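PBP5 (Haemophilus influenzae, PDB 3A3J) removes the terminal D-alanine from the peptide side chains of cell-wall peptidoglycan precursors, as a serine D,D-carboxypeptidase of the penicillin-binding family. Local coordinates at residues S266-Y271 against V278-F283; A311-G316 against L336-D341; T255-E260 against F283-I288; F129-T134 against A155-H160. One frame throughout, in Å; residues are numbered along the deposited sequence.

Contact 1 (S266-Y271 against V278-F283)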
loop_
_atom_site.group_PDB
_atom_site.type_symbol
_atom_site.label_atom_id
_atom_site.label_comp_id
_atom_site.label_asym_id
_atom_site.label_seq_id
_atom_site.Cartn_x
_atom_site.Cartn_y
_atom_site.Cartn_z
ATOM N N SER A 266 -0.662 -27.598 15.808
ATOM C CA SER A 266 -0.349 -28.992 15.563
ATOM C C SER A 266 0.712 -29.447 16.543
ATOM O O SER A 266 1.475 -28.627 17.074
ATOM C CB SER A 266 0.218 -29.108 14.158
ATOM O OG SER A 266 0.414 -30.439 13.839
ATOM N N GLU A 267 0.795 -30.756 16.754
ATOM C CA GLU A 267 1.887 -31.333 17.554
ATOM C C GLU A 267 2.597 -32.369 16.706
ATOM O O GLU A 267 1.948 -33.194 16.025
ATOM C CB GLU A 267 1.380 -31.961 18.846
ATOM C CG GLU A 267 2.471 -32.188 19.901
ATOM C CD GLU A 267 1.999 -33.099 21.036
ATOM O OE1 GLU A 267 0.875 -32.921 21.545
ATOM O OE2 GLU A 267 2.746 -34.037 21.399
ATOM N N GLN A 268 3.920 -32.333 16.716
ATOM C CA GLN A 268 4.672 -33.221 15.861
ATOM C C GLN A 268 5.755 -33.950 16.677
ATOM O O GLN A 268 6.407 -33.348 17.566
ATOM C CB GLN A 268 5.353 -32.371 14.795
ATOM C CG GLN A 268 6.162 -33.143 13.818
ATOM C CD GLN A 268 5.378 -33.480 12.573
ATOM O OE1 GLN A 268 4.143 -33.396 12.546
ATOM N NE2 GLN A 268 6.096 -33.857 11.516
ATOM N N ARG A 269 5.972 -35.228 16.354
ATOM C CA ARG A 269 6.907 -36.048 17.113
ATOM C C ARG A 269 8.316 -35.508 16.809
ATOM O O ARG A 269 8.587 -35.075 15.704
ATOM C CB ARG A 269 6.742 -37.524 16.674
ATOM C CG ARG A 269 7.983 -38.406 16.917
ATOM C CD ARG A 269 7.667 -39.934 17.057
ATOM N NE ARG A 269 8.120 -40.449 18.367
ATOM C CZ ARG A 269 8.265 -41.740 18.706
ATOM N NH1 ARG A 269 8.018 -42.716 17.846
ATOM N NH2 ARG A 269 8.675 -42.060 19.930
ATOM N N VAL A 270 9.203 -35.519 17.782
ATOM C CA VAL A 270 10.616 -35.127 17.574
ATOM C C VAL A 270 11.593 -36.274 18.004
ATOM O O VAL A 270 11.390 -36.913 19.053
ATOM C CB VAL A 270 10.949 -33.891 18.411
ATOM C CG1 VAL A 270 12.428 -33.419 18.159
ATOM C CG2 VAL A 270 9.980 -32.782 18.047
ATOM N N TYR A 271 12.655 -36.504 17.231
ATOM C CA TYR A 271 13.589 -37.595 17.541
ATOM C C TYR A 271 14.789 -37.075 18.299
ATOM O O TYR A 271 15.395 -36.049 17.923
ATOM C CB TYR A 271 14.031 -38.307 16.251
ATOM C CG TYR A 271 12.894 -39.122 15.722
ATOM C CD1 TYR A 271 11.947 -38.564 14.884
ATOM C CD2 TYR A 271 12.705 -40.416 16.163
ATOM C CE1 TYR A 271 10.861 -39.299 14.443
ATOM C CE2 TYR A 271 11.658 -41.167 15.744
ATOM C CZ TYR A 271 10.723 -40.605 14.867
ATOM O OH TYR A 271 9.663 -41.374 14.433
ATOM N N VAL A 278 6.655 -31.621 19.603
ATOM C CA VAL A 278 6.800 -30.160 19.499
ATOM C C VAL A 278 5.547 -29.603 18.834
ATOM O O VAL A 278 4.888 -30.293 18.032
ATOM C CB VAL A 278 8.137 -29.706 18.832
ATOM C CG1 VAL A 278 8.157 -29.910 17.366
ATOM C CG2 VAL A 278 8.407 -28.256 19.134
ATOM N N LYS A 279 5.194 -28.375 19.236
ATOM C CA LYS A 279 4.039 -27.677 18.714
ATOM C C LYS A 279 4.470 -26.947 17.476
ATOM O O LYS A 279 5.574 -26.400 17.427
ATOM C CB LYS A 279 3.526 -26.708 19.776
ATOM C CG LYS A 279 2.803 -27.425 20.900
ATOM C CD LYS A 279 1.531 -28.104 20.331
ATOM C CE LYS A 279 0.347 -28.101 21.310
ATOM N NZ LYS A 279 0.132 -29.466 21.853
ATOM N N LEU A 280 3.628 -26.973 16.461
ATOM C CA LEU A 280 3.879 -26.273 15.214
ATOM C C LEU A 280 2.834 -25.172 15.044
ATOM O O LEU A 280 1.738 -25.277 15.586
ATOM C CB LEU A 280 3.756 -27.256 14.035
ATOM C CG LEU A 280 4.693 -28.508 14.099
ATOM C CD1 LEU A 280 4.486 -29.386 12.914
ATOM C CD2 LEU A 280 6.194 -28.126 14.320
ATOM N N GLY A 281 3.149 -24.167 14.241
ATOM C CA GLY A 281 2.215 -23.084 13.929
ATOM C C GLY A 281 2.940 -22.037 13.124
ATOM O O GLY A 281 3.862 -22.389 12.356
ATOM N N ALA A 282 2.539 -20.763 13.321
ATOM C CA ALA A 282 3.103 -19.572 12.632
ATOM C C ALA A 282 3.157 -18.394 13.618
ATOM O O ALA A 282 2.271 -18.203 14.457
ATOM C CB ALA A 282 2.292 -19.200 11.375
ATOM N N PHE A 283 4.246 -17.648 13.578
ATOM C CA PHE A 283 4.375 -16.495 14.462
ATOM C C PHE A 283 3.738 -15.220 13.840
ATOM O O PHE A 283 3.709 -14.161 14.477
ATOM C CB PHE A 283 5.842 -16.307 14.928
ATOM C CG PHE A 283 6.239 -17.275 16.020
ATOM C CD1 PHE A 283 5.731 -17.127 17.329
ATOM C CD2 PHE A 283 6.993 -18.399 15.722
ATOM C CE1 PHE A 283 6.052 -18.049 18.353
ATOM C CE2 PHE A 283 7.327 -19.316 16.702
ATOM C CZ PHE A 283 6.852 -19.145 18.037
#
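Val278 O is gripped from two directions: Gln268 N donates to it at 2.6 Å, and Glu267 CA brings a C-H contact at 3.2 Å. One step along, Ser266 O accepts Leu280 N at 2.8 Å, while its partner bond from Ser266 N to Leu280 O is weak. Val278 N returns a bond to Gln268 O, completing the hydrogen-bonded pair Gln268-Val278. On one face, the extended chain of Glu267 crosses a Lys279 chain bent at three successive torsions, which carries NZ to 3.5 Å from Glu267 OE1, a long salt bridge; the other oxygen, OE2, is held by Ser277 OG. On the opposite face Leu280 CD1 rests on Gln268 CB (3.6 Å), and beyond the paired residues Val270 CG2 presses on Val278 CG1 at 3.5 Å, a tight fit. Val278 and Leu280 also meet Val338 and Leu336 of strand 329-338, so this is the buried side. The antiparallel register of strands 264-271 and 277-281, joined by a short turn, makes this a beta hairpin, with one polar and one largely apolar face, built into the mixed sheet of the C-terminal domain between strands 329-338 and 309-310.

Contact 2 (A311-G316 against L336-D341)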
loop_
_atom_site.group_PDB
_atom_site.type_symbol
_atom_site.label_atom_id
_atom_site.label_comp_id
_atom_site.label_asym_id
_atom_site.label_seq_id
_atom_site.Cartn_x
_atom_site.Cartn_y
_atom_site.Cartn_z
ATOM N N ALA A 311 15.738 -33.135 16.893
ATOM C CA ALA A 311 16.390 -32.122 17.767
ATOM C C ALA A 311 17.832 -31.899 17.325
ATOM O O ALA A 311 18.390 -32.756 16.617
ATOM C CB ALA A 311 16.333 -32.534 19.246
ATOM N N PRO A 312 18.440 -30.716 17.640
ATOM C CA PRO A 312 17.893 -29.539 18.325
ATOM C C PRO A 312 16.906 -28.798 17.420
ATOM O O PRO A 312 17.107 -28.702 16.210
ATOM C CB PRO A 312 19.160 -28.658 18.553
ATOM C CG PRO A 312 19.988 -28.905 17.348
ATOM C CD PRO A 312 19.795 -30.419 17.092
ATOM N N LEU A 313 15.842 -28.286 18.009
ATOM C CA LEU A 313 14.905 -27.381 17.305
ATOM C C LEU A 313 14.796 -25.967 17.963
ATOM O O LEU A 313 14.518 -25.853 19.162
ATOM C CB LEU A 313 13.541 -28.025 17.306
ATOM C CG LEU A 313 13.059 -28.828 16.099
ATOM C CD1 LEU A 313 14.135 -29.221 15.217
ATOM C CD2 LEU A 313 12.233 -29.995 16.535
ATOM N N ALA A 314 14.932 -24.917 17.155
ATOM C CA ALA A 314 14.843 -23.505 17.629
ATOM C C ALA A 314 13.422 -22.906 17.444
ATOM O O ALA A 314 12.783 -23.076 16.402
ATOM C CB ALA A 314 15.875 -22.639 16.873
ATOM N N LYS A 315 12.909 -22.243 18.475
ATOM C CA LYS A 315 11.630 -21.539 18.384
ATOM C C LYS A 315 11.653 -20.577 17.190
ATOM O O LYS A 315 12.637 -19.921 16.960
ATOM C CB LYS A 315 11.340 -20.783 19.686
ATOM C CG LYS A 315 9.968 -20.099 19.663
ATOM C CD LYS A 315 9.762 -19.120 20.748
ATOM C CE LYS A 315 9.486 -19.846 22.016
ATOM N NZ LYS A 315 8.570 -18.953 22.755
ATOM N N GLY A 316 10.599 -20.578 16.374
ATOM C CA GLY A 316 10.560 -19.813 15.117
ATOM C C GLY A 316 11.085 -20.524 13.893
ATOM O O GLY A 316 10.903 -20.086 12.761
ATOM N N LEU A 336 5.514 -23.051 8.012
ATOM C CA LEU A 336 5.108 -23.655 9.275
ATOM C C LEU A 336 6.333 -23.648 10.149
ATOM O O LEU A 336 7.409 -24.040 9.711
ATOM C CB LEU A 336 4.693 -25.080 9.007
ATOM C CG LEU A 336 4.048 -25.895 10.102
ATOM C CD1 LEU A 336 2.793 -25.237 10.654
ATOM C CD2 LEU A 336 3.711 -27.254 9.466
ATOM N N GLN A 337 6.181 -23.226 11.387
ATOM C CA GLN A 337 7.332 -23.095 12.245
ATOM C C GLN A 337 7.192 -23.867 13.529
ATOM O O GLN A 337 6.092 -24.193 13.992
ATOM C CB GLN A 337 7.630 -21.615 12.593
ATOM C CG GLN A 337 7.743 -20.649 11.424
ATOM C CD GLN A 337 7.512 -19.200 11.905
ATOM O OE1 GLN A 337 6.372 -18.726 11.933
ATOM N NE2 GLN A 337 8.581 -18.536 12.372
ATOM N N VAL A 338 8.345 -24.146 14.114
ATOM C CA VAL A 338 8.414 -24.737 15.427
ATOM C C VAL A 338 8.089 -23.593 16.432
ATOM O O VAL A 338 8.567 -22.467 16.280
ATOM C CB VAL A 338 9.875 -25.310 15.609
ATOM C CG1 VAL A 338 10.171 -25.704 17.072
ATOM C CG2 VAL A 338 10.141 -26.477 14.581
ATOM N N MET A 339 7.284 -23.876 17.441
ATOM C CA MET A 339 6.733 -22.837 18.317
ATOM C C MET A 339 7.464 -22.753 19.652
ATOM O O MET A 339 7.447 -21.709 20.304
ATOM C CB MET A 339 5.266 -23.114 18.629
ATOM C CG MET A 339 4.418 -23.277 17.421
ATOM S SD MET A 339 4.361 -21.787 16.358
ATOM C CE MET A 339 5.794 -21.966 15.346
ATOM N N ASN A 340 8.065 -23.871 20.080
ATOM C CA ASN A 340 8.905 -23.873 21.282
ATOM C C ASN A 340 10.291 -24.485 20.993
ATOM O O ASN A 340 10.438 -25.281 20.027
ATOM C CB ASN A 340 8.169 -24.533 22.478
ATOM C CG ASN A 340 6.822 -25.269 22.076
ATOM O OD1 ASN A 340 6.805 -26.424 21.525
ATOM N ND2 ASN A 340 5.691 -24.618 22.406
ATOM N N ASP A 341 11.316 -24.095 21.766
ATOM C CA ASP A 341 12.667 -24.670 21.603
ATOM C C ASP A 341 12.649 -26.183 21.968
ATOM O O ASP A 341 11.936 -26.565 22.901
ATOM C CB ASP A 341 13.680 -23.993 22.513
ATOM C CG ASP A 341 14.328 -22.758 21.903
ATOM O OD1 ASP A 341 14.294 -22.535 20.664
ATOM O OD2 ASP A 341 14.916 -22.002 22.714
#
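Three torsions steer this contact: in Lys315, chi1 of -177° places CG opposite the backbone N and lays the methylenes against Met339 O; in Asp341, chi1 of -88° swings the carboxylate back beside its own N and toward Lys315; in Gln337, chi1 of -52° and an extended chain send the amide to Gly316. Asp341 OD1 accepts Lys315 N at 2.6 Å on its anti side, somewhat out of the carboxylate plane, and also lies 3.2 Å from Ala314 CA. Gly316 is held at both ends of its backbone: its N donates to Val338 O at 2.8 Å, and its O accepts Gln337 NE2, also at 2.8 Å, with the acceptor close to the Gln337 amide plane. The positive phi of Gly316 suits a residue without a side chain. Lys315 CG lies 3.1 Å from Met339 O, and its CE returns to within 3.2 Å of that oxygen. Leu313 CG and Val338 CG2 touch at 4.0 Å, their side chains crossing at about a right angle. The hydrogen bonds join the loop between strands 309-310 and 318-326 to the end of strand 329-338, and Val270 and Val278 of the neighbouring hairpin lie beside it.

Contact 3 (T255-E260 against F283-I288)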
loop_
_atom_site.group_PDB
_atom_site.type_symbol
_atom_site.label_atom_id
_atom_site.label_comp_id
_atom_site.label_asym_id
_atom_site.label_seq_id
_atom_site.Cartn_x
_atom_site.Cartn_y
_atom_site.Cartn_z
ATOM N N THR A 255 -11.642 -13.340 1.284
ATOM C CA THR A 255 -10.349 -13.432 1.894
ATOM C C THR A 255 -10.524 -13.953 3.307
ATOM O O THR A 255 -11.369 -13.524 4.029
ATOM C CB THR A 255 -9.645 -12.045 1.882
ATOM O OG1 THR A 255 -9.111 -11.838 0.559
ATOM C CG2 THR A 255 -8.522 -11.962 2.923
ATOM N N PHE A 256 -9.747 -14.927 3.704
ATOM C CA PHE A 256 -9.868 -15.345 5.072
ATOM C C PHE A 256 -8.514 -15.723 5.679
ATOM O O PHE A 256 -7.549 -16.062 4.997
ATOM C CB PHE A 256 -10.931 -16.455 5.267
ATOM C CG PHE A 256 -10.477 -17.836 4.839
ATOM C CD1 PHE A 256 -10.106 -18.795 5.798
ATOM C CD2 PHE A 256 -10.446 -18.194 3.494
ATOM C CE1 PHE A 256 -9.692 -20.095 5.418
ATOM C CE2 PHE A 256 -10.031 -19.470 3.106
ATOM C CZ PHE A 256 -9.644 -20.420 4.078
ATOM N N LYS A 257 -8.492 -15.614 6.985
ATOM C CA LYS A 257 -7.313 -15.859 7.750
ATOM C C LYS A 257 -7.120 -17.375 7.888
ATOM O O LYS A 257 -7.975 -18.060 8.432
ATOM C CB LYS A 257 -7.500 -15.188 9.107
ATOM C CG LYS A 257 -6.206 -15.116 9.875
ATOM C CD LYS A 257 -6.461 -14.705 11.310
ATOM C CE LYS A 257 -6.202 -13.235 11.466
ATOM N NZ LYS A 257 -6.382 -12.741 12.853
ATOM N N THR A 258 -6.024 -17.922 7.368
ATOM C CA THR A 258 -5.747 -19.326 7.615
ATOM C C THR A 258 -4.815 -19.582 8.779
ATOM O O THR A 258 -4.775 -20.700 9.293
ATOM C CB THR A 258 -5.130 -19.993 6.411
ATOM O OG1 THR A 258 -3.887 -19.361 6.143
ATOM C CG2 THR A 258 -6.057 -19.900 5.195
ATOM N N LEU A 259 -4.027 -18.591 9.189
ATOM C CA LEU A 259 -3.190 -18.739 10.391
ATOM C C LEU A 259 -3.216 -17.513 11.276
ATOM O O LEU A 259 -3.194 -16.372 10.783
ATOM C CB LEU A 259 -1.737 -19.075 10.037
ATOM C CG LEU A 259 -1.458 -20.325 9.192
ATOM C CD1 LEU A 259 -0.099 -20.178 8.448
ATOM C CD2 LEU A 259 -1.494 -21.576 10.080
ATOM N N GLU A 260 -3.247 -17.766 12.576
ATOM C CA GLU A 260 -3.172 -16.745 13.587
ATOM C C GLU A 260 -1.824 -16.772 14.321
ATOM O O GLU A 260 -1.421 -17.826 14.857
ATOM C CB GLU A 260 -4.308 -16.951 14.580
ATOM C CG GLU A 260 -4.219 -16.074 15.791
ATOM C CD GLU A 260 -5.273 -16.445 16.825
ATOM O OE1 GLU A 260 -6.370 -16.870 16.420
ATOM O OE2 GLU A 260 -5.016 -16.328 18.043
ATOM N N PHE A 283 4.246 -17.648 13.578
ATOM C CA PHE A 283 4.375 -16.495 14.462
ATOM C C PHE A 283 3.738 -15.220 13.840
ATOM O O PHE A 283 3.709 -14.161 14.477
ATOM C CB PHE A 283 5.842 -16.307 14.928
ATOM C CG PHE A 283 6.239 -17.275 16.020
ATOM C CD1 PHE A 283 5.731 -17.127 17.329
ATOM C CD2 PHE A 283 6.993 -18.399 15.722
ATOM C CE1 PHE A 283 6.052 -18.049 18.353
ATOM C CE2 PHE A 283 7.327 -19.316 16.702
ATOM C CZ PHE A 283 6.852 -19.145 18.037
ATOM N N MET A 284 3.232 -15.339 12.611
ATOM C CA MET A 284 2.423 -14.252 12.028
ATOM C C MET A 284 1.142 -14.746 11.368
ATOM O O MET A 284 1.066 -15.929 10.916
ATOM C CB MET A 284 3.238 -13.459 11.027
ATOM C CG MET A 284 3.949 -12.233 11.699
ATOM S SD MET A 284 4.716 -11.033 10.519
ATOM C CE MET A 284 3.271 -10.410 9.592
ATOM N N ASP A 285 0.149 -13.849 11.327
ATOM C CA ASP A 285 -1.157 -14.108 10.685
ATOM C C ASP A 285 -0.934 -14.437 9.246
ATOM O O ASP A 285 0.066 -14.059 8.716
ATOM C CB ASP A 285 -2.007 -12.847 10.723
ATOM C CG ASP A 285 -2.637 -12.612 12.060
ATOM O OD1 ASP A 285 -2.471 -13.443 12.971
ATOM O OD2 ASP A 285 -3.333 -11.589 12.183
ATOM N N HIS A 286 -1.851 -15.149 8.611
ATOM C CA HIS A 286 -1.741 -15.417 7.191
ATOM C C HIS A 286 -3.151 -15.408 6.628
ATOM O O HIS A 286 -4.099 -15.726 7.365
ATOM C CB HIS A 286 -1.142 -16.801 6.909
ATOM C CG HIS A 286 -0.788 -17.001 5.473
ATOM N ND1 HIS A 286 0.456 -16.693 4.960
ATOM C CD2 HIS A 286 -1.522 -17.453 4.425
ATOM C CE1 HIS A 286 0.470 -16.929 3.653
ATOM N NE2 HIS A 286 -0.725 -17.386 3.303
ATOM N N PHE A 287 -3.286 -15.055 5.343
ATOM C CA PHE A 287 -4.612 -14.788 4.756
ATOM C C PHE A 287 -4.565 -15.295 3.367
ATOM O O PHE A 287 -3.532 -15.202 2.716
ATOM C CB PHE A 287 -4.974 -13.289 4.688
ATOM C CG PHE A 287 -5.085 -12.613 6.037
ATOM C CD1 PHE A 287 -6.305 -12.542 6.697
ATOM C CD2 PHE A 287 -3.982 -11.977 6.599
ATOM C CE1 PHE A 287 -6.423 -11.917 7.905
ATOM C CE2 PHE A 287 -4.098 -11.366 7.817
ATOM C CZ PHE A 287 -5.305 -11.327 8.475
ATOM N N ILE A 288 -5.668 -15.839 2.889
ATOM C CA ILE A 288 -5.648 -16.229 1.503
ATOM C C ILE A 288 -6.872 -15.667 0.813
ATOM O O ILE A 288 -7.859 -15.301 1.452
ATOM C CB ILE A 288 -5.497 -17.782 1.306
ATOM C CG1 ILE A 288 -6.740 -18.524 1.802
ATOM C CG2 ILE A 288 -4.219 -18.272 1.986
ATOM C CD1 ILE A 288 -6.906 -19.931 1.097
#
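Backbone hydrogen bonds come first: Phe256 and Ile288 exchange a pair, Ile288 N to Phe256 O at 2.8 Å being the shorter, and His286 N donates to Leu259 O. Between these pairs His286 O faces two donors, Thr258 N at 2.9 Å and, weakly, Leu259 N; this is a classic beta bulge, with one extra residue in strand 253-259. Electrostatic contact is slight. Lys257 NZ approaches Asp285 OD2 at 3.3 Å, a weak bond within a salt bridge, while Asp285 OD1 accepts Ala261 N. Aromatic contact lies on the same face: the Lys257 chain crosses the Phe287 ring obliquely, its CG 4.2 Å from the ring centroid in an off-centre CH-pi contact. Apolar packing fills the other face, where Ile288 CG1 touches both Phe256 CE2 and Thr258 CG2 at 3.7 Å. Thr258 OG1, standing between the backbone N and carbonyl carbon (chi1 62°), reaches the edge of the His286 imidazole at CD2, 3.5 Å away, and hydrogen-bonds Tyr324 OH. That face turns to strand 329-338, with Leu259 and His286 on Ala334 and Ile288 on Ala332; Thr255 OG1 bonds Asp16 of strand 11-16, tying this two-stranded sheet to the five-stranded sheet of the carboxypeptidase region.

Contact 4 (F129-T134 against A155-H160)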
loop_
_atom_site.group_PDB
_atom_site.type_symbol
_atom_site.label_atom_id
_atom_site.label_comp_id
_atom_site.label_asym_id
_atom_site.label_seq_id
_atom_site.Cartn_x
_atom_site.Cartn_y
_atom_site.Cartn_z
ATOM N N PHE A 129 10.875 -1.503 0.433
ATOM C CA PHE A 129 9.586 -2.163 0.088
ATOM C C PHE A 129 9.799 -3.289 -0.908
ATOM O O PHE A 129 8.865 -4.034 -1.183
ATOM C CB PHE A 129 8.555 -1.179 -0.570
ATOM C CG PHE A 129 8.057 -0.103 0.348
ATOM C CD1 PHE A 129 8.327 -0.144 1.679
ATOM C CD2 PHE A 129 7.255 0.933 -0.139
ATOM C CE1 PHE A 129 7.843 0.837 2.534
ATOM C CE2 PHE A 129 6.743 1.925 0.690
ATOM C CZ PHE A 129 7.031 1.907 2.031
ATOM N N GLY A 130 10.990 -3.404 -1.500
ATOM C CA GLY A 130 11.209 -4.459 -2.500
ATOM C C GLY A 130 10.715 -4.239 -3.916
ATOM O O GLY A 130 10.387 -5.203 -4.631
ATOM N N LEU A 131 10.759 -2.994 -4.386
ATOM C CA LEU A 131 10.188 -2.607 -5.670
ATOM C C LEU A 131 11.228 -2.543 -6.725
ATOM O O LEU A 131 12.319 -2.065 -6.471
ATOM C CB LEU A 131 9.568 -1.180 -5.598
ATOM C CG LEU A 131 8.815 -0.791 -4.340
ATOM C CD1 LEU A 131 8.305 0.699 -4.492
ATOM C CD2 LEU A 131 7.638 -1.749 -4.146
ATOM N N LYS A 132 10.854 -2.866 -7.950
ATOM C CA LYS A 132 11.824 -3.155 -8.962
ATOM C C LYS A 132 11.593 -2.209 -10.113
ATOM O O LYS A 132 12.396 -2.080 -11.030
ATOM C CB LYS A 132 11.558 -4.613 -9.364
ATOM C CG LYS A 132 12.327 -5.054 -10.571
ATOM C CD LYS A 132 11.750 -6.294 -11.163
ATOM C CE LYS A 132 12.266 -6.367 -12.602
ATOM N NZ LYS A 132 12.244 -7.772 -12.999
ATOM N N ASN A 133 10.486 -1.471 -10.050
ATOM C CA ASN A 133 10.097 -0.669 -11.164
ATOM C C ASN A 133 9.694 0.765 -10.784
ATOM O O ASN A 133 8.904 1.420 -11.495
ATOM C CB ASN A 133 8.938 -1.379 -11.864
ATOM C CG ASN A 133 9.422 -2.520 -12.740
ATOM O OD1 ASN A 133 10.277 -2.321 -13.582
ATOM N ND2 ASN A 133 8.877 -3.711 -12.541
ATOM N N THR A 134 10.227 1.220 -9.666
ATOM C CA THR A 134 10.028 2.554 -9.230
ATOM C C THR A 134 11.304 3.358 -9.024
ATOM O O THR A 134 12.254 2.853 -8.400
ATOM C CB THR A 134 9.271 2.503 -7.914
ATOM O OG1 THR A 134 8.046 1.811 -8.160
ATOM C CG2 THR A 134 8.926 3.917 -7.427
ATOM N N ALA A 155 0.572 -0.192 -5.898
ATOM C CA ALA A 155 -0.279 -0.956 -4.944
ATOM C C ALA A 155 0.515 -1.283 -3.700
ATOM O O ALA A 155 0.021 -1.211 -2.554
ATOM C CB ALA A 155 -0.878 -2.277 -5.617
ATOM N N ILE A 156 1.775 -1.669 -3.904
ATOM C CA ILE A 156 2.618 -2.043 -2.723
ATOM C C ILE A 156 2.826 -0.844 -1.822
ATOM O O ILE A 156 2.647 -0.906 -0.577
ATOM C CB ILE A 156 3.965 -2.731 -3.180
ATOM C CG1 ILE A 156 3.674 -4.093 -3.821
ATOM C CG2 ILE A 156 4.912 -2.890 -1.965
ATOM C CD1 ILE A 156 4.768 -4.626 -4.698
ATOM N N ILE A 157 3.053 0.312 -2.440
ATOM C CA ILE A 157 3.273 1.574 -1.632
ATOM C C ILE A 157 2.025 1.913 -0.890
ATOM O O ILE A 157 2.047 2.247 0.305
ATOM C CB ILE A 157 3.726 2.845 -2.530
ATOM C CG1 ILE A 157 5.093 2.561 -3.160
ATOM C CG2 ILE A 157 3.688 4.105 -1.686
ATOM C CD1 ILE A 157 5.513 3.390 -4.386
ATOM N N GLY A 158 0.882 1.790 -1.555
ATOM C CA GLY A 158 -0.376 2.217 -0.812
ATOM C C GLY A 158 -0.611 1.200 0.306
ATOM O O GLY A 158 -1.052 1.545 1.400
ATOM N N ALA A 159 -0.292 -0.075 0.095
ATOM C CA ALA A 159 -0.541 -1.023 1.277
ATOM C C ALA A 159 0.288 -0.685 2.494
ATOM O O ALA A 159 -0.140 -0.829 3.679
ATOM C CB ALA A 159 -0.266 -2.489 0.843
ATOM N N HIS A 160 1.514 -0.199 2.230
ATOM C CA HIS A 160 2.434 0.179 3.340
ATOM C C HIS A 160 1.940 1.387 4.058
ATOM O O HIS A 160 2.043 1.480 5.268
ATOM C CB HIS A 160 3.834 0.486 2.803
ATOM C CG HIS A 160 4.720 -0.726 2.746
ATOM N ND1 HIS A 160 5.186 -1.348 3.885
ATOM C CD2 HIS A 160 5.178 -1.455 1.701
ATOM C CE1 HIS A 160 5.952 -2.379 3.539
ATOM N NE2 HIS A 160 5.935 -2.493 2.216
HETATM O O HOH W 1 6.956 -4.398 0.413
#
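Phe129 and His160 lie face on face in an offset stack, centroids 3.7 Å apart and planes 7° from parallel, and Phe129 contributes the largest share of the buried surface. The imidazole slides over the phenylalanine from the opposite direction, so that His160 CD2 sits above the centre of the phenyl ring while Phe129 CD1 lies toward the rim of the imidazole. Chi1 of Phe129 (-67°) puts CG opposite its own carbonyl carbon, directing the ring at helix 151-164 just where the preceding helix 115-128 ends in a Schellman motif at Gly130. Ile157 meets the same ring differently: its CG1 comes to the edge, near the plane, 4.1 Å from Phe129 CD2, and Leu131 CD1 reaches Ile157 CD1 at 3.9 Å. Leu131 CD2 slides along Ile156 CG2 at 3.7 Å, so two consecutive isoleucines of helix 151-164 receive the two methyls of one leucine. Beyond the segments, Tyr44 of helix 38-51 meets the Phe129 ring edge-to-face, and Ile157 packs on Met40, next to Lys39, by similarity the proton acceptor of the active site, whose side chain is about 9 Å from that of Ile157. A single water joins Phe129 O and His160 NE2, lying in the imidazole plane 2.8 Å from that nitrogen. With His160 ND1 bonded to Asp164 OD2, both ring nitrogens have partners, which should restrict its rotation over the phenyl; the nearby carboxylate may polarise the imidazole, while stacking and methyl packing provide the remaining cohesion.

In the fold
Contact 4 comes first along the chain, joining the loop after helix 115-128 to helix 151-164 of the carboxypeptidase domain; the other three belong to the C-terminal domain. Contact 1, the hairpin 264-271/277-281, falls within the chain segment spanned by contact 3, and contact 2 follows both. Contacts 1 and 2 have centres about 7 Å apart and meet in one mixed sheet, where strands 277-281 and 329-338 are neighbours. Contact 3, centred about 18 Å from contact 1, shares Phe283 with it; its nearest atoms are about 10 Å from contact 4, the closest approach of the three. Strand 253-259 touches the carboxypeptidase domain through Asp16, while contacts 1 and 2 lie farther from contact 4.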